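Local coordinates for protein cyclopropane mycolic acid synthase MmaA2 (Mycobacterium tuberculosis, PDB 1TPY) that converts a double bond of mycolic acids into a cis cyclopropane ring, using a methylene group taken from S-adenosyl-L-methionine, at residues F23-D28 / S248-I253. Numbering follows the deposited sequence.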
loop_
_atom_site.group_PDB
_atom_site.type_symbol
_atom_site.label_atom_id
_atom_site.label_comp_id
_atom_site.label_asym_id
_atom_site.label_seq_id
_atom_site.Cartn_x
_atom_site.Cartn_y
_atom_site.Cartn_z
ATOM N N PHE A 23 -15.484 -3.210 2.197
ATOM C CA PHE A 23 -14.481 -2.175 1.984
ATOM C C PHE A 23 -15.072 -0.967 1.277
ATOM O O PHE A 23 -14.662 0.165 1.533
ATOM C CB PHE A 23 -13.292 -2.726 1.185
ATOM C CG PHE A 23 -12.376 -3.599 1.999
ATOM C CD1 PHE A 23 -12.280 -4.960 1.746
ATOM C CD2 PHE A 23 -11.631 -3.057 3.047
ATOM C CE1 PHE A 23 -11.465 -5.774 2.523
ATOM C CE2 PHE A 23 -10.811 -3.863 3.832
ATOM C CZ PHE A 23 -10.728 -5.228 3.569
ATOM N N ARG A 24 -16.042 -1.200 0.397
ATOM C CA ARG A 24 -16.664 -0.096 -0.325
ATOM C C ARG A 24 -17.396 0.853 0.621
ATOM O O ARG A 24 -17.671 1.995 0.273
ATOM C CB ARG A 24 -17.634 -0.624 -1.386
ATOM C CG ARG A 24 -17.153 -0.406 -2.819
ATOM C CD ARG A 24 -18.262 -0.668 -3.837
ATOM N NE ARG A 24 -18.544 -2.090 -3.998
ATOM C CZ ARG A 24 -17.723 -2.956 -4.587
ATOM N NH1 ARG A 24 -16.558 -2.548 -5.073
ATOM N NH2 ARG A 24 -18.070 -4.233 -4.697
ATOM N N LEU A 25 -17.707 0.373 1.818
ATOM C CA LEU A 25 -18.404 1.183 2.815
ATOM C C LEU A 25 -17.566 2.345 3.335
ATOM O O LEU A 25 -18.116 3.374 3.721
ATOM C CB LEU A 25 -18.827 0.328 4.011
ATOM C CG LEU A 25 -19.819 -0.817 3.791
ATOM C CD1 LEU A 25 -20.082 -1.502 5.124
ATOM C CD2 LEU A 25 -21.125 -0.284 3.192
ATOM N N PHE A 26 -16.243 2.197 3.360
ATOM C CA PHE A 26 -15.422 3.280 3.878
ATOM C C PHE A 26 -14.292 3.798 2.991
ATOM O O PHE A 26 -13.800 4.905 3.202
ATOM C CB PHE A 26 -14.890 2.908 5.271
ATOM C CG PHE A 26 -13.883 1.793 5.275
ATOM C CD1 PHE A 26 -12.534 2.056 5.051
ATOM C CD2 PHE A 26 -14.278 0.484 5.543
ATOM C CE1 PHE A 26 -11.593 1.033 5.100
ATOM C CE2 PHE A 26 -13.347 -0.551 5.596
ATOM C CZ PHE A 26 -12.002 -0.279 5.374
ATOM N N LEU A 27 -13.880 3.024 1.993
ATOM C CA LEU A 27 -12.817 3.503 1.111
ATOM C C LEU A 27 -13.419 4.532 0.165
ATOM O O LEU A 27 -14.641 4.606 0.023
ATOM C CB LEU A 27 -12.221 2.350 0.299
ATOM C CG LEU A 27 -11.503 1.248 1.084
ATOM C CD1 LEU A 27 -10.992 0.181 0.118
ATOM C CD2 LEU A 27 -10.358 1.855 1.884
ATOM N N ASP A 28 -12.574 5.338 -0.470
ATOM C CA ASP A 28 -13.086 6.321 -1.414
ATOM C C ASP A 28 -13.553 5.505 -2.621
ATOM O O ASP A 28 -13.270 4.312 -2.710
ATOM C CB ASP A 28 -11.997 7.308 -1.831
ATOM C CG ASP A 28 -11.018 6.708 -2.811
ATOM O OD1 ASP A 28 -10.085 5.994 -2.381
ATOM O OD2 ASP A 28 -11.201 6.936 -4.020
ATOM N N SER A 248 -24.819 0.380 10.241
ATOM C CA SER A 248 -25.856 -0.617 9.980
ATOM C C SER A 248 -25.544 -1.460 8.743
ATOM O O SER A 248 -25.717 -2.677 8.766
ATOM C CB SER A 248 -27.229 0.059 9.845
ATOM O OG SER A 248 -27.191 1.133 8.924
ATOM N N GLU A 249 -25.075 -0.822 7.672
ATOM C CA GLU A 249 -24.727 -1.548 6.447
ATOM C C GLU A 249 -23.599 -2.537 6.751
ATOM O O GLU A 249 -23.619 -3.689 6.292
ATOM C CB GLU A 249 -24.267 -0.584 5.341
ATOM C CG GLU A 249 -25.336 0.377 4.821
ATOM C CD GLU A 249 -25.709 1.451 5.835
ATOM O OE1 GLU A 249 -26.637 2.239 5.556
ATOM O OE2 GLU A 249 -25.074 1.512 6.909
ATOM N N ALA A 250 -22.622 -2.084 7.533
ATOM C CA ALA A 250 -21.484 -2.919 7.910
ATOM C C ALA A 250 -21.956 -4.160 8.662
ATOM O O ALA A 250 -21.529 -5.278 8.369
ATOM C CB ALA A 250 -20.519 -2.121 8.778
ATOM N N ILE A 251 -22.839 -3.955 9.633
ATOM C CA ILE A 251 -23.378 -5.051 10.425
ATOM C C ILE A 251 -24.154 -6.038 9.553
ATOM O O ILE A 251 -24.088 -7.248 9.765
ATOM C CB ILE A 251 -24.304 -4.513 11.542
ATOM C CG1 ILE A 251 -23.464 -3.756 12.574
ATOM C CG2 ILE A 251 -25.083 -5.660 12.185
ATOM C CD1 ILE A 251 -24.248 -3.241 13.765
ATOM N N ALA A 252 -24.885 -5.520 8.572
ATOM C CA ALA A 252 -25.668 -6.365 7.673
ATOM C C ALA A 252 -24.770 -7.216 6.782
ATOM O O ALA A 252 -24.965 -8.427 6.668
ATOM C CB ALA A 252 -26.586 -5.500 6.808
ATOM N N ILE A 253 -23.792 -6.570 6.150
ATOM C CA ILE A 253 -22.859 -7.249 5.255
ATOM C C ILE A 253 -21.970 -8.240 5.995
ATOM O O ILE A 253 -21.650 -9.311 5.476
ATOM C CB ILE A 253 -21.950 -6.237 4.529
ATOM C CG1 ILE A 253 -22.791 -5.358 3.606
ATOM C CG2 ILE A 253 -20.871 -6.971 3.739
ATOM C CD1 ILE A 253 -21.996 -4.295 2.890
#
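The carboxylate of Glu249, whose CB packs against Leu25, turns back along its own helix. Ser248 OG donates a hydrogen bond to Glu249 OE2 at 2.9 Å, from above the carboxylate plane and 57° out of it. The Phe26 ring has Phe23 O over one face, displaced toward the rim. Phe26 also packs on Ala242 and Leu243 of helix 229-245. The Phe23 ring meets Trp75 and Tyr33, the latter an S-adenosyl-L-methionine-binding residue.

Leu25 alone carries the contact from segment 23-28. With CG anti to the carbonyl carbon (chi1 -63°), the side chain of Leu25 extends across so that both methyls meet helix 247-253. Leu25 CD1 presses on the backbone of Ala250, 3.4 Å from Ala250 CA, tighter than usual for two carbons. Leu25 CD1 also lies 3.7 Å from Ala250 CB. Leu25 CD2 meets Glu249 CB at 3.8 Å. Ile253 comes tip to tip with the leucine, Ile253 CD1 lying 4.1 Å from Leu25 CD1.

The contact joins Leu25, beside helix 20-24, to the short helix 247-253, which follows helix 229-245. Leu25 also touches His246, while Ala250 packs on Leu243 and Tyr259. No hydrogen bond or salt bridge crosses between the segments, and only 138 Å² is buried. Their mutual hold is therefore apolar: one leucine fitted against a helix, with the glutamate adding its aliphatic base while its carboxylate is turned off to Ser248.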